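Local coordinates for protein ATP-dependent 6-phosphofructokinase subunit beta (Saccharomyces cerevisiae, PDB 3O8O) that catalyses the ATP-dependent phosphorylation of fructose 6-phosphate to fructose 1,6-bisphosphate, the first committing step of glycolysis, at residues 429-442 with 476-490. Residues are numbered along the deposited sequence; the frame is centred on the assembly and turned at random.
Sequences IYNGWSGLARHESV and IAYYFQKYEFDGLII
Val442 lies over one face of the Tyr483 ring. The two side chains run antiparallel alongside each other. Val442 can be followed from CB to its tips. CB is 4.0 Å from the centroid of the Tyr483 ring and 18° off the ring normal, a CH-pi contact. CG1, anti to the backbone N (chi1 177°), packs on the same ring at CD2 and CE2. Val442 CG1 also meets the edge of Phe485 at CZ, 3.9 Å away. The other branch, CG2, lies near Phe485 CZ and Tyr483 CE1.

Glu440 CA sits over one face of the Tyr479 ring, offset toward the rim. Glu440 OE2 forms a salt bridge with Lys482 NZ and a weak hydrogen bond with Tyr483 OH. The place of OE2 is uncertain, so both bonds are tentative.

Between the helices, Leu436 CD2 packs on Ile476 CG2 at 3.8 Å. Ala437 CB meets Ile476 CD1 at 4.0 Å. Trp433 turns its edge to strand 487-492: CH2 touches Leu488 CD2 (3.8 Å) and CZ2 touches Ile490 CD1 (4.0 Å). Its NE1 is hydrogen-bonded to Ser499 OG. Ile429 CD1 meets the edge of Phe480 at CE1, 3.9 Å away.

Helices 432-439 and 476-483 cross at 77°, their axes 9.5 Å apart at the closest. Strands 425-429 and 487-492 flank strand 395-401 in a mixed sheet. Two steeply crossed helices thus pack together, and Trp433 ties one of them to strand 487-492. They belong to an alpha/beta Rossmann-like layer, as in the phosphofructokinase fold, here in the C-terminal half, considered the regulatory domain.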
loop_
_atom_site.group_PDB
_atom_site.type_symbol
_atom_site.label_atom_id
_atom_site.label_comp_id
_atom_site.label_asym_id
_atom_site.label_seq_id
_atom_site.Cartn_x
_atom_site.Cartn_y
_atom_site.Cartn_z
ATOM N N ILE B 429 18.118 31.081 -15.563
ATOM C CA ILE B 429 18.195 30.856 -14.120
ATOM C C ILE B 429 18.241 29.341 -13.924
ATOM O O ILE B 429 17.221 28.674 -14.037
ATOM C CB ILE B 429 16.947 31.374 -13.381
ATOM C CG1 ILE B 429 16.729 32.857 -13.669
ATOM C CG2 ILE B 429 17.104 31.131 -11.883
ATOM C CD1 ILE B 429 15.497 33.431 -12.977
ATOM N N TYR B 430 19.412 28.791 -13.635
ATOM C CA TYR B 430 19.519 27.346 -13.463
ATOM C C TYR B 430 18.851 26.792 -12.225
ATOM O O TYR B 430 18.880 27.408 -11.162
ATOM C CB TYR B 430 20.977 26.915 -13.459
ATOM C CG TYR B 430 21.565 26.764 -14.841
ATOM C CD1 TYR B 430 21.624 27.837 -15.715
ATOM C CD2 TYR B 430 22.073 25.542 -15.260
ATOM C CE1 TYR B 430 22.174 27.686 -16.970
ATOM C CE2 TYR B 430 22.625 25.383 -16.499
ATOM C CZ TYR B 430 22.679 26.448 -17.355
ATOM O OH TYR B 430 23.265 26.271 -18.592
ATOM N N ASN B 431 18.259 25.612 -12.376
ATOM C CA ASN B 431 17.569 24.931 -11.287
ATOM C C ASN B 431 16.531 25.750 -10.548
ATOM O O ASN B 431 16.529 25.813 -9.313
ATOM C CB ASN B 431 18.576 24.386 -10.299
ATOM C CG ASN B 431 19.423 23.323 -10.910
ATOM O OD1 ASN B 431 18.934 22.482 -11.667
ATOM N ND2 ASN B 431 20.706 23.338 -10.591
ATOM N N GLY B 432 15.645 26.370 -11.317
ATOM C CA GLY B 432 14.590 27.174 -10.738
ATOM C C GLY B 432 14.897 27.984 -9.492
ATOM O O GLY B 432 16.042 28.204 -9.130
ATOM N N TRP B 433 13.834 28.420 -8.833
ATOM C CA TRP B 433 13.924 29.225 -7.635
ATOM C C TRP B 433 14.844 28.708 -6.529
ATOM O O TRP B 433 15.459 29.493 -5.812
ATOM C CB TRP B 433 12.526 29.413 -7.071
ATOM C CG TRP B 433 11.519 29.785 -8.103
ATOM C CD1 TRP B 433 10.273 29.262 -8.243
ATOM C CD2 TRP B 433 11.647 30.793 -9.111
ATOM N NE1 TRP B 433 9.607 29.878 -9.271
ATOM C CE2 TRP B 433 10.428 30.824 -9.824
ATOM C CE3 TRP B 433 12.675 31.680 -9.486
ATOM C CZ2 TRP B 433 10.204 31.708 -10.894
ATOM C CZ3 TRP B 433 12.451 32.563 -10.554
ATOM C CH2 TRP B 433 11.223 32.566 -11.242
ATOM N N SER B 434 14.941 27.405 -6.358
ATOM C CA SER B 434 15.802 26.932 -5.292
ATOM C C SER B 434 17.241 27.145 -5.714
ATOM O O SER B 434 18.104 27.406 -4.885
ATOM C CB SER B 434 15.552 25.443 -4.986
ATOM O OG SER B 434 16.146 24.567 -5.941
ATOM N N GLY B 435 17.493 27.040 -7.015
ATOM C CA GLY B 435 18.843 27.212 -7.514
ATOM C C GLY B 435 19.247 28.669 -7.575
ATOM O O GLY B 435 20.427 29.006 -7.593
ATOM N N LEU B 436 18.262 29.551 -7.612
ATOM C CA LEU B 436 18.544 30.969 -7.686
ATOM C C LEU B 436 18.908 31.444 -6.302
ATOM O O LEU B 436 20.021 31.893 -6.063
ATOM C CB LEU B 436 17.317 31.730 -8.187
ATOM C CG LEU B 436 17.566 33.221 -8.327
ATOM C CD1 LEU B 436 18.631 33.426 -9.390
ATOM C CD2 LEU B 436 16.282 33.942 -8.699
ATOM N N ALA B 437 17.957 31.313 -5.390
ATOM C CA ALA B 437 18.130 31.746 -4.019
ATOM C C ALA B 437 19.322 31.128 -3.338
ATOM O O ALA B 437 20.143 31.835 -2.758
ATOM C CB ALA B 437 16.884 31.441 -3.227
ATOM N N ARG B 438 19.422 29.808 -3.408
ATOM C CA ARG B 438 20.516 29.103 -2.749
ATOM C C ARG B 438 21.888 29.078 -3.432
ATOM O O ARG B 438 22.884 28.758 -2.775
ATOM C CB ARG B 438 20.091 27.671 -2.418
ATOM N N HIS B 439 21.960 29.404 -4.723
ATOM C CA HIS B 439 23.253 29.408 -5.408
ATOM C C HIS B 439 23.416 30.491 -6.455
ATOM O O HIS B 439 24.308 30.375 -7.300
ATOM C CB HIS B 439 23.523 28.077 -6.100
ATOM C CG HIS B 439 23.478 26.900 -5.186
ATOM N ND1 HIS B 439 24.084 26.895 -3.948
ATOM C CD2 HIS B 439 22.920 25.676 -5.338
ATOM C CE1 HIS B 439 23.898 25.717 -3.376
ATOM N NE2 HIS B 439 23.194 24.958 -4.199
ATOM N N GLU B 440 22.574 31.526 -6.420
ATOM C CA GLU B 440 22.666 32.591 -7.413
ATOM C C GLU B 440 23.044 31.893 -8.741
ATOM O O GLU B 440 24.147 32.036 -9.271
ATOM C CB GLU B 440 23.742 33.609 -6.986
ATOM C CG GLU B 440 23.995 34.715 -8.010
ATOM C CD GLU B 440 25.088 35.673 -7.601
ATOM O OE1 GLU B 440 26.186 35.205 -7.223
ATOM O OE2 GLU B 440 24.845 36.895 -7.676
ATOM N N SER B 441 22.117 31.117 -9.275
ATOM C CA SER B 441 22.403 30.380 -10.495
ATOM C C SER B 441 22.170 31.081 -11.840
ATOM O O SER B 441 21.839 30.409 -12.826
ATOM C CB SER B 441 21.609 29.083 -10.471
ATOM O OG SER B 441 20.231 29.376 -10.333
ATOM N N VAL B 442 22.343 32.403 -11.910
ATOM C CA VAL B 442 22.124 33.076 -13.187
ATOM C C VAL B 442 23.322 32.840 -14.112
ATOM O O VAL B 442 24.451 32.769 -13.654
ATOM C CB VAL B 442 21.885 34.586 -12.999
ATOM C CG1 VAL B 442 21.730 35.251 -14.353
ATOM C CG2 VAL B 442 20.630 34.813 -12.180
ATOM N N ILE B 476 15.143 36.172 -4.214
ATOM C CA ILE B 476 14.771 36.124 -5.616
ATOM C C ILE B 476 14.794 37.538 -6.168
ATOM O O ILE B 476 15.596 37.859 -7.052
ATOM C CB ILE B 476 13.344 35.562 -5.819
ATOM C CG1 ILE B 476 13.173 34.238 -5.057
ATOM C CG2 ILE B 476 13.079 35.375 -7.318
ATOM C CD1 ILE B 476 14.100 33.119 -5.547
ATOM N N ALA B 477 13.901 38.370 -5.625
ATOM C CA ALA B 477 13.760 39.764 -6.023
ATOM C C ALA B 477 15.124 40.424 -6.070
ATOM O O ALA B 477 15.441 41.133 -7.036
ATOM C CB ALA B 477 12.851 40.496 -5.041
ATOM N N TYR B 478 15.926 40.178 -5.031
ATOM C CA TYR B 478 17.268 40.735 -4.941
ATOM C C TYR B 478 18.053 40.455 -6.212
ATOM O O TYR B 478 18.345 41.370 -6.980
ATOM C CB TYR B 478 18.017 40.150 -3.754
ATOM C CG TYR B 478 19.471 40.564 -3.717
ATOM C CD1 TYR B 478 19.833 41.884 -3.437
ATOM C CD2 TYR B 478 20.488 39.639 -3.987
ATOM C CE1 TYR B 478 21.172 42.277 -3.425
ATOM C CE2 TYR B 478 21.828 40.017 -3.978
ATOM C CZ TYR B 478 22.169 41.340 -3.694
ATOM O OH TYR B 478 23.500 41.724 -3.677
ATOM N N TYR B 479 18.402 39.194 -6.433
ATOM C CA TYR B 479 19.149 38.823 -7.623
ATOM C C TYR B 479 18.505 39.380 -8.877
ATOM O O TYR B 479 19.187 39.784 -9.820
ATOM C CB TYR B 479 19.235 37.315 -7.730
ATOM C CG TYR B 479 20.238 36.709 -6.790
ATOM C CD1 TYR B 479 21.583 37.065 -6.861
ATOM C CD2 TYR B 479 19.861 35.741 -5.864
ATOM C CE1 TYR B 479 22.531 36.466 -6.039
ATOM C CE2 TYR B 479 20.803 35.135 -5.041
ATOM C CZ TYR B 479 22.139 35.499 -5.138
ATOM O OH TYR B 479 23.092 34.869 -4.365
ATOM N N PHE B 480 17.183 39.396 -8.892
ATOM C CA PHE B 480 16.465 39.921 -10.044
ATOM C C PHE B 480 16.956 41.342 -10.312
ATOM O O PHE B 480 17.523 41.632 -11.386
ATOM C CB PHE B 480 14.958 39.924 -9.765
ATOM C CG PHE B 480 14.193 38.899 -10.556
ATOM C CD1 PHE B 480 14.751 37.657 -10.834
ATOM C CD2 PHE B 480 12.905 39.175 -11.008
ATOM C CE1 PHE B 480 14.045 36.711 -11.544
ATOM C CE2 PHE B 480 12.188 38.225 -11.722
ATOM C CZ PHE B 480 12.759 36.990 -11.991
ATOM N N GLN B 481 16.730 42.213 -9.322
ATOM C CA GLN B 481 17.139 43.614 -9.389
ATOM C C GLN B 481 18.614 43.671 -9.767
ATOM O O GLN B 481 19.006 44.413 -10.678
ATOM C CB GLN B 481 16.942 44.279 -8.032
ATOM C CG GLN B 481 17.181 45.759 -8.061
ATOM C CD GLN B 481 17.228 46.352 -6.681
ATOM O OE1 GLN B 481 17.279 47.578 -6.524
ATOM N NE2 GLN B 481 17.219 45.486 -5.659
ATOM N N LYS B 482 19.417 42.863 -9.071
ATOM C CA LYS B 482 20.843 42.807 -9.320
ATOM C C LYS B 482 21.165 42.603 -10.783
ATOM O O LYS B 482 21.940 43.344 -11.345
ATOM C CB LYS B 482 21.513 41.704 -8.516
ATOM C CG LYS B 482 22.915 41.440 -9.014
ATOM C CD LYS B 482 23.702 40.480 -8.137
ATOM C CE LYS B 482 25.119 40.295 -8.704
ATOM N NZ LYS B 482 26.015 39.565 -7.776
ATOM N N TYR B 483 20.584 41.604 -11.416
ATOM C CA TYR B 483 20.897 41.402 -12.816
ATOM C C TYR B 483 20.081 42.283 -13.747
ATOM O O TYR B 483 20.303 42.282 -14.950
ATOM C CB TYR B 483 20.735 39.934 -13.177
ATOM C CG TYR B 483 21.790 39.067 -12.530
ATOM C CD1 TYR B 483 21.735 38.761 -11.167
ATOM C CD2 TYR B 483 22.863 38.580 -13.277
ATOM C CE1 TYR B 483 22.716 37.994 -10.567
ATOM C CE2 TYR B 483 23.855 37.816 -12.689
ATOM C CZ TYR B 483 23.776 37.523 -11.335
ATOM O OH TYR B 483 24.759 36.750 -10.755
ATOM N N GLU B 484 19.153 43.047 -13.185
ATOM C CA GLU B 484 18.324 43.943 -13.980
ATOM C C GLU B 484 17.609 43.195 -15.114
ATOM O O GLU B 484 17.939 43.345 -16.297
ATOM N N PHE B 485 16.630 42.380 -14.750
ATOM C CA PHE B 485 15.878 41.640 -15.745
ATOM C C PHE B 485 14.698 42.503 -16.137
ATOM O O PHE B 485 13.925 42.917 -15.278
ATOM C CB PHE B 485 15.374 40.311 -15.161
ATOM C CG PHE B 485 16.474 39.318 -14.826
ATOM C CD1 PHE B 485 17.522 39.073 -15.737
ATOM C CD2 PHE B 485 16.436 38.594 -13.626
ATOM C CE1 PHE B 485 18.508 38.127 -15.468
ATOM C CE2 PHE B 485 17.420 37.643 -13.346
ATOM C CZ PHE B 485 18.460 37.408 -14.271
ATOM N N ASP B 486 14.563 42.792 -17.427
ATOM C CA ASP B 486 13.439 43.598 -17.909
ATOM C C ASP B 486 12.204 42.703 -18.005
ATOM O O ASP B 486 11.063 43.152 -17.830
ATOM N N GLY B 487 12.453 41.421 -18.274
ATOM C CA GLY B 487 11.374 40.454 -18.395
ATOM C C GLY B 487 11.776 39.034 -18.038
ATOM O O GLY B 487 12.946 38.639 -18.165
ATOM N N LEU B 488 10.782 38.267 -17.599
ATOM C CA LEU B 488 10.974 36.876 -17.200
ATOM C C LEU B 488 10.155 35.966 -18.096
ATOM O O LEU B 488 9.054 36.314 -18.492
ATOM C CB LEU B 488 10.512 36.682 -15.755
ATOM C CG LEU B 488 10.745 35.283 -15.181
ATOM C CD1 LEU B 488 12.206 34.938 -15.313
ATOM C CD2 LEU B 488 10.280 35.221 -13.725
ATOM N N ILE B 489 10.699 34.807 -18.427
ATOM C CA ILE B 489 9.975 33.838 -19.243
ATOM C C ILE B 489 10.032 32.506 -18.510
ATOM O O ILE B 489 11.081 31.873 -18.452
ATOM C CB ILE B 489 10.601 33.687 -20.642
ATOM C CG1 ILE B 489 10.100 34.811 -21.545
ATOM C CG2 ILE B 489 10.242 32.342 -21.238
ATOM C CD1 ILE B 489 10.688 34.758 -22.938
ATOM N N ILE B 490 8.906 32.096 -17.937
ATOM C CA ILE B 490 8.849 30.842 -17.198
ATOM C C ILE B 490 8.307 29.650 -17.997
ATOM O O ILE B 490 7.171 29.674 -18.496
ATOM C CB ILE B 490 7.981 30.976 -15.958
ATOM C CG1 ILE B 490 8.497 32.081 -15.058
ATOM C CG2 ILE B 490 8.005 29.693 -15.189
ATOM C CD1 ILE B 490 7.606 32.290 -13.833
#